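Local coordinates for protein tyrosyl-DNA phosphodiesterase 2 (Danio rerio, PDB 4F1H) that belongs to the endonuclease/exonuclease/phosphatase family, has a DNase I-like fold, and holds DNA and a magnesium ion in this structure, at residues V38-L43 with Q49-R54; W187-K190 with T196-Y199. One frame throughout, in Å; residues are numbered along the deposited sequence. Where two conformers were deposited one is given.

Interaction 1: V38-L43 with Q49-R54; sequences VFLQEL and QYLKKR
Tyr-50 O takes a hydrogen bond from Arg-54 N (3.2 Å) and a weak one from Lys-53 N, in the helical turn that carries Leu-51 against Leu-40 and Leu-43. No hydrogen bond joins the two segments themselves. The contact is apolar and small, with 77 Å² buried in all. Leu-51 uses a single methyl, CD1, for both partners. Leu-51 CD1 meets Leu-40 CD1 tip to tip at 3.8 Å. Leu-43 CD2 reaches the same methyl, Leu-51 CD1, at 4.1 Å, but this side chain approaches at a slant. In Leu-51 the CG lies anti to the carbonyl carbon (chi1 -61°), and the chain then runs extended to CD1. A G1 beta bulge, with Glu-42 and Leu-43 set against the single residue Phe-69, bends the strand here. Leu-40 and Leu-43 nevertheless both point at the helix, while Glu-42 packs on a phosphate of the bound DNA. Leu-40 lies in strand 37-43 of the six-stranded mixed sheet, between strands 4-10 and 69-75. Helix 45-54 rests on this strand through Leu-51, which also touches Cys-27 of helix 19-33.

Interaction 2: W187-K190 with T196-Y199; sequences WDTK and TVPY. With nucleotides of chain A.
The Tyr-199 ring is sandwiched: the guanine base of DG2 of chain A lies flat over one face, and Val-197 backs the other. In this DNase I-like fold, strand 187-188 and the loop before strand 202-211 form part of the surface that holds the DNA. DG2 C4 sits over the centre of the Tyr-199 ring, 3.5 Å above the plane. On the opposite face Val-197 CB is offset toward the rim. The Trp-187 ring meets the DNA backbone obliquely. Its CZ3 is 3.5 Å from C5' of DG2, and its NE1 is 3.8 Å from C5' of DT1 of chain A. Trp-187 NE1 donates a hydrogen bond to Asp-240 OD2; its approach to C5' of DT1 is plain packing. The two segments meet at Thr-189. Thr-189 CB packs on Val-197 CG2 at 3.7 Å, with the side chains crossing at about a right angle. Tyr-199 CB points away from the other segment, but CG lies between the backbone N and the carbonyl carbon (chi1 51°), which brings the ring nearer. Water 1 can donate to Thr-189 O (3.1 Å) or to Tyr-199 O, though other acceptors compete. Thr-189 OG1 also accepts a hydrogen bond from Ser-201 N. The hydroxyl Thr-189 OG1 donates to Tyr-199 O over 2.9 Å, at 130° to the C=O bond and 23° out of the carbonyl plane.

Interaction 1 is a buried contact and interaction 2 a surface one. Their centres are 25 Å apart, and they do not touch. They share no helix or strand. The first joins a helix to the six-stranded sheet; the second joins the end of a short strand of the seven-stranded sheet to the loop that follows it. The chemistry differs accordingly. Residues 38-43 and 49-54 meet through methyl groups alone. Residues 187-190 and 196-199 combine a hydroxyl-to-carbonyl bond with a methyl contact, and a water lies beside them. Both segment pairs come close to the bound DNA, but interaction 2 uses aromatic rings.

Interaction 1: V38-L43 with Q49-R54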
loop_
_atom_site.group_PDB
_atom_site.type_symbol
_atom_site.label_atom_id
_atom_site.label_comp_id
_atom_site.label_asym_id
_atom_site.label_seq_id
_atom_site.Cartn_x
_atom_site.Cartn_y
_atom_site.Cartn_z
ATOM N N VAL B 38 -14.397 -11.602 20.368
ATOM C CA VAL B 38 -15.087 -11.473 19.084
ATOM C C VAL B 38 -15.067 -10.001 18.715
ATOM O O VAL B 38 -15.396 -9.147 19.537
ATOM C CB VAL B 38 -16.544 -11.926 19.148
ATOM C CG1 VAL B 38 -17.126 -12.051 17.736
ATOM C CG2 VAL B 38 -16.670 -13.272 19.889
ATOM N N PHE B 39 -14.671 -9.716 17.475
ATOM C CA PHE B 39 -14.662 -8.352 16.956
ATOM C C PHE B 39 -15.729 -8.337 15.857
ATOM O O PHE B 39 -15.632 -9.108 14.877
ATOM C CB PHE B 39 -13.297 -8.046 16.279
ATOM C CG PHE B 39 -12.095 -8.201 17.161
ATOM C CD1 PHE B 39 -11.451 -9.421 17.299
ATOM C CD2 PHE B 39 -11.551 -7.096 17.807
ATOM C CE1 PHE B 39 -10.290 -9.559 18.088
ATOM C CE2 PHE B 39 -10.369 -7.223 18.592
ATOM C CZ PHE B 39 -9.723 -8.433 18.704
ATOM N N LEU B 40 -16.756 -7.492 16.012
ATOM C CA LEU B 40 -17.879 -7.509 15.060
ATOM C C LEU B 40 -18.033 -6.163 14.437
ATOM O O LEU B 40 -17.756 -5.124 15.072
ATOM C CB LEU B 40 -19.187 -7.887 15.751
ATOM C CG LEU B 40 -19.202 -9.309 16.327
ATOM C CD1 LEU B 40 -20.479 -9.576 17.132
ATOM C CD2 LEU B 40 -19.063 -10.327 15.222
ATOM N N GLN B 41 -18.451 -6.174 13.174
ATOM C CA GLN B 41 -18.753 -4.907 12.502
ATOM C C GLN B 41 -20.147 -4.906 11.904
ATOM O O GLN B 41 -20.706 -5.961 11.615
ATOM C CB GLN B 41 -17.669 -4.548 11.446
ATOM C CG GLN B 41 -16.247 -4.558 12.023
ATOM C CD GLN B 41 -15.670 -5.983 12.044
ATOM O OE1 GLN B 41 -15.927 -6.786 11.130
ATOM N NE2 GLN B 41 -14.927 -6.307 13.086
ATOM N N GLU B 42 -20.727 -3.710 11.762
ATOM C CA GLU B 42 -22.058 -3.540 11.182
ATOM C C GLU B 42 -23.140 -4.267 11.986
ATOM O O GLU B 42 -24.125 -4.793 11.439
ATOM C CB GLU B 42 -22.031 -3.905 9.694
ATOM C CG GLU B 42 -22.969 -3.073 8.864
ATOM C CD GLU B 42 -22.877 -3.408 7.385
ATOM O OE1 GLU B 42 -23.878 -3.932 6.881
ATOM O OE2 GLU B 42 -21.808 -3.135 6.761
ATOM N N LEU B 43 -22.974 -4.242 13.310
ATOM C CA LEU B 43 -24.096 -4.575 14.204
ATOM C C LEU B 43 -25.159 -3.489 14.063
ATOM O O LEU B 43 -24.844 -2.332 13.755
ATOM C CB LEU B 43 -23.607 -4.554 15.643
ATOM C CG LEU B 43 -22.645 -5.698 15.968
ATOM C CD1 LEU B 43 -21.982 -5.403 17.289
ATOM C CD2 LEU B 43 -23.390 -6.971 16.043
ATOM N N GLN B 49 -29.166 -6.947 20.290
ATOM C CA GLN B 49 -30.213 -7.299 21.254
ATOM C C GLN B 49 -30.308 -8.824 21.292
ATOM O O GLN B 49 -30.207 -9.442 22.366
ATOM C CB GLN B 49 -31.559 -6.664 20.843
ATOM C CG GLN B 49 -32.604 -6.576 21.956
ATOM C CD GLN B 49 -33.924 -5.906 21.518
ATOM O OE1 GLN B 49 -33.946 -5.025 20.656
ATOM N NE2 GLN B 49 -35.019 -6.325 22.133
ATOM N N TYR B 50 -30.430 -9.436 20.118
ATOM C CA TYR B 50 -30.454 -10.897 20.054
ATOM C C TYR B 50 -29.184 -11.559 20.627
ATOM O O TYR B 50 -29.263 -12.505 21.425
ATOM C CB TYR B 50 -30.711 -11.405 18.643
ATOM C CG TYR B 50 -30.828 -12.905 18.678
ATOM C CD1 TYR B 50 -31.902 -13.515 19.333
ATOM C CD2 TYR B 50 -29.829 -13.718 18.151
ATOM C CE1 TYR B 50 -32.008 -14.901 19.418
ATOM C CE2 TYR B 50 -29.932 -15.116 18.221
ATOM C CZ TYR B 50 -31.026 -15.693 18.859
ATOM O OH TYR B 50 -31.140 -17.064 18.945
ATOM N N LEU B 51 -28.010 -11.101 20.195
ATOM C CA LEU B 51 -26.766 -11.702 20.690
ATOM C C LEU B 51 -26.588 -11.660 22.209
ATOM O O LEU B 51 -26.074 -12.607 22.795
ATOM C CB LEU B 51 -25.541 -11.038 20.057
ATOM C CG LEU B 51 -25.333 -11.072 18.559
ATOM C CD1 LEU B 51 -24.037 -10.303 18.275
ATOM C CD2 LEU B 51 -25.197 -12.521 18.084
ATOM N N LYS B 52 -26.944 -10.537 22.828
ATOM C CA LYS B 52 -26.815 -10.363 24.272
ATOM C C LYS B 52 -27.701 -11.360 25.043
ATOM O O LYS B 52 -27.313 -11.883 26.109
ATOM C CB LYS B 52 -27.088 -8.899 24.636
ATOM C CG LYS B 52 -25.915 -8.011 24.230
ATOM C CD LYS B 52 -26.006 -6.559 24.741
ATOM C CE LYS B 52 -27.192 -5.876 24.132
ATOM N NZ LYS B 52 -27.119 -4.393 24.159
ATOM N N LYS B 53 -28.853 -11.671 24.464
ATOM C CA LYS B 53 -29.765 -12.678 25.027
ATOM C C LYS B 53 -29.183 -14.092 24.983
ATOM O O LYS B 53 -29.363 -14.878 25.928
ATOM C CB LYS B 53 -31.091 -12.664 24.250
ATOM C CG LYS B 53 -32.368 -12.721 25.099
ATOM C CD LYS B 53 -32.696 -14.132 25.588
ATOM C CE LYS B 53 -34.187 -14.274 25.923
ATOM N NZ LYS B 53 -34.701 -13.116 26.723
ATOM N N ARG B 54 -28.502 -14.414 23.884
ATOM C CA ARG B 54 -28.004 -15.769 23.643
ATOM C C ARG B 54 -26.597 -15.988 24.185
ATOM O O ARG B 54 -26.332 -16.978 24.867
ATOM C CB ARG B 54 -28.009 -16.080 22.139
ATOM C CG ARG B 54 -29.326 -16.602 21.585
ATOM C CD ARG B 54 -29.483 -18.111 21.796
ATOM N NE ARG B 54 -28.415 -18.915 21.188
ATOM C CZ ARG B 54 -28.420 -19.355 19.930
ATOM N NH1 ARG B 54 -29.425 -19.057 19.114
ATOM N NH2 ARG B 54 -27.410 -20.091 19.481
#

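Interaction 2: W187-K190 with T196-Y199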
loop_
_atom_site.group_PDB
_atom_site.type_symbol
_atom_site.label_atom_id
_atom_site.label_comp_id
_atom_site.label_asym_id
_atom_site.label_seq_id
_atom_site.Cartn_x
_atom_site.Cartn_y
_atom_site.Cartn_z
ATOM N N TRP B 187 -14.483 -11.258 1.192
ATOM C CA TRP B 187 -15.737 -10.735 0.604
ATOM C C TRP B 187 -15.668 -11.147 -0.864
ATOM O O TRP B 187 -14.846 -10.616 -1.611
ATOM C CB TRP B 187 -15.762 -9.193 0.745
ATOM C CG TRP B 187 -17.103 -8.573 0.414
ATOM C CD1 TRP B 187 -18.213 -8.460 1.237
ATOM C CD2 TRP B 187 -17.474 -8.008 -0.837
ATOM N NE1 TRP B 187 -19.239 -7.814 0.555
ATOM C CE2 TRP B 187 -18.802 -7.549 -0.722
ATOM C CE3 TRP B 187 -16.796 -7.842 -2.051
ATOM C CZ2 TRP B 187 -19.466 -6.927 -1.779
ATOM C CZ3 TRP B 187 -17.456 -7.224 -3.101
ATOM C CH2 TRP B 187 -18.772 -6.765 -2.951
ATOM N N ASP B 188 -16.513 -12.098 -1.277
ATOM C CA ASP B 188 -16.303 -12.819 -2.559
ATOM C C ASP B 188 -17.655 -13.023 -3.193
ATOM O O ASP B 188 -18.463 -13.841 -2.713
ATOM C CB ASP B 188 -15.675 -14.156 -2.216
ATOM C CG ASP B 188 -15.383 -15.023 -3.432
ATOM O OD1 ASP B 188 -16.090 -14.920 -4.440
ATOM O OD2 ASP B 188 -14.454 -15.868 -3.353
ATOM N N THR B 189 -17.955 -12.230 -4.234
ATOM C CA THR B 189 -19.310 -12.271 -4.766
ATOM C C THR B 189 -19.557 -13.506 -5.665
ATOM O O THR B 189 -20.698 -13.780 -6.042
ATOM C CB THR B 189 -19.646 -11.030 -5.569
ATOM O OG1 THR B 189 -18.747 -10.944 -6.683
ATOM C CG2 THR B 189 -19.509 -9.780 -4.713
ATOM N N LYS B 190 -18.503 -14.226 -6.026
ATOM C CA LYS B 190 -18.681 -15.491 -6.741
ATOM C C LYS B 190 -19.100 -16.621 -5.790
ATOM O O LYS B 190 -19.999 -17.434 -6.087
ATOM C CB LYS B 190 -17.375 -15.859 -7.445
ATOM C CG LYS B 190 -17.480 -17.045 -8.419
ATOM C CD LYS B 190 -16.181 -17.204 -9.210
ATOM C CE LYS B 190 -16.240 -18.372 -10.194
ATOM N NZ LYS B 190 -16.840 -17.988 -11.505
ATOM N N THR B 196 -26.820 -9.600 -4.453
ATOM C CA THR B 196 -27.107 -9.924 -5.845
ATOM C C THR B 196 -26.436 -8.883 -6.728
ATOM O O THR B 196 -26.867 -7.713 -6.760
ATOM C CB THR B 196 -28.613 -10.000 -6.121
ATOM O OG1 THR B 196 -29.149 -8.681 -6.274
ATOM C CG2 THR B 196 -29.303 -10.676 -4.964
ATOM N N VAL B 197 -25.352 -9.309 -7.386
ATOM C CA VAL B 197 -24.567 -8.472 -8.315
ATOM C C VAL B 197 -24.197 -9.301 -9.538
ATOM O O VAL B 197 -24.079 -10.530 -9.440
ATOM C CB VAL B 197 -23.251 -7.900 -7.686
ATOM C CG1 VAL B 197 -23.541 -7.023 -6.476
ATOM C CG2 VAL B 197 -22.268 -9.024 -7.318
ATOM N N PRO B 198 -24.008 -8.642 -10.705
ATOM C CA PRO B 198 -23.736 -9.384 -11.948
ATOM C C PRO B 198 -22.250 -9.620 -12.252
ATOM O O PRO B 198 -21.920 -10.115 -13.333
ATOM C CB PRO B 198 -24.326 -8.467 -13.023
ATOM C CG PRO B 198 -24.077 -7.057 -12.477
ATOM C CD PRO B 198 -24.256 -7.202 -10.955
ATOM N N TYR B 199 -21.373 -9.265 -11.319
ATOM C CA TYR B 199 -19.927 -9.350 -11.543
ATOM C C TYR B 199 -19.245 -10.190 -10.445
ATOM O O TYR B 199 -19.840 -10.476 -9.382
ATOM C CB TYR B 199 -19.314 -7.937 -11.599
ATOM C CG TYR B 199 -19.711 -7.081 -10.408
ATOM C CD1 TYR B 199 -19.031 -7.188 -9.189
ATOM C CD2 TYR B 199 -20.755 -6.159 -10.497
ATOM C CE1 TYR B 199 -19.387 -6.418 -8.089
ATOM C CE2 TYR B 199 -21.122 -5.378 -9.398
ATOM C CZ TYR B 199 -20.439 -5.513 -8.212
ATOM O OH TYR B 199 -20.791 -4.752 -7.111
ATOM P P DG A 2 -17.059 -1.671 -2.979
ATOM O OP1 DG A 2 -15.810 -1.876 -2.196
ATOM O OP2 DG A 2 -17.446 -0.292 -3.460
ATOM O "O5'" DG A 2 -17.028 -2.520 -4.335
ATOM C "C5'" DG A 2 -16.813 -3.922 -4.218
ATOM C "C4'" DG A 2 -16.075 -4.347 -5.471
ATOM O "O4'" DG A 2 -17.021 -4.359 -6.583
ATOM C "C3'" DG A 2 -14.896 -3.487 -5.903
ATOM O "O3'" DG A 2 -13.856 -4.437 -6.156
ATOM C "C2'" DG A 2 -15.380 -2.833 -7.201
ATOM C "C1'" DG A 2 -16.335 -3.899 -7.727
ATOM N N9 DG A 2 -17.375 -3.417 -8.629
ATOM C C8 DG A 2 -18.361 -2.457 -8.384
ATOM N N7 DG A 2 -19.165 -2.272 -9.429
ATOM C C5 DG A 2 -18.651 -3.169 -10.402
ATOM C C6 DG A 2 -19.066 -3.429 -11.741
ATOM O O6 DG A 2 -20.012 -2.917 -12.338
ATOM N N1 DG A 2 -18.290 -4.399 -12.380
ATOM C C2 DG A 2 -17.235 -5.056 -11.773
ATOM N N2 DG A 2 -16.571 -5.967 -12.508
ATOM N N3 DG A 2 -16.816 -4.802 -10.534
ATOM C C4 DG A 2 -17.582 -3.876 -9.907
ATOM O OP3 DT A 1 -18.137 -2.116 4.206
ATOM P P DT A 1 -18.225 -3.400 3.442
ATOM O OP1 DT A 1 -19.140 -4.400 3.968
ATOM O OP2 DT A 1 -16.898 -4.109 3.377
ATOM O "O5'" DT A 1 -18.563 -2.991 1.948
ATOM C "C5'" DT A 1 -19.004 -4.033 1.061
ATOM C "C4'" DT A 1 -19.308 -3.363 -0.264
ATOM O "O4'" DT A 1 -20.572 -2.666 -0.086
ATOM C "C3'" DT A 1 -18.284 -2.326 -0.741
ATOM O "O3'" DT A 1 -18.276 -2.314 -2.181
ATOM C "C2'" DT A 1 -18.852 -1.008 -0.222
ATOM C "C1'" DT A 1 -20.351 -1.269 -0.376
ATOM N N1 DT A 1 -21.205 -0.416 0.501
ATOM C C2 DT A 1 -22.087 0.457 -0.106
ATOM O O2 DT A 1 -22.187 0.576 -1.337
ATOM N N3 DT A 1 -22.825 1.205 0.773
ATOM C C4 DT A 1 -22.798 1.171 2.164
ATOM O O4 DT A 1 -23.535 1.899 2.855
ATOM C C5 DT A 1 -21.846 0.223 2.716
ATOM C C7 DT A 1 -21.672 0.105 4.200
ATOM C C6 DT A 1 -21.102 -0.524 1.886
HETATM O O HOH W 1 -21.768 -12.785 -8.814
#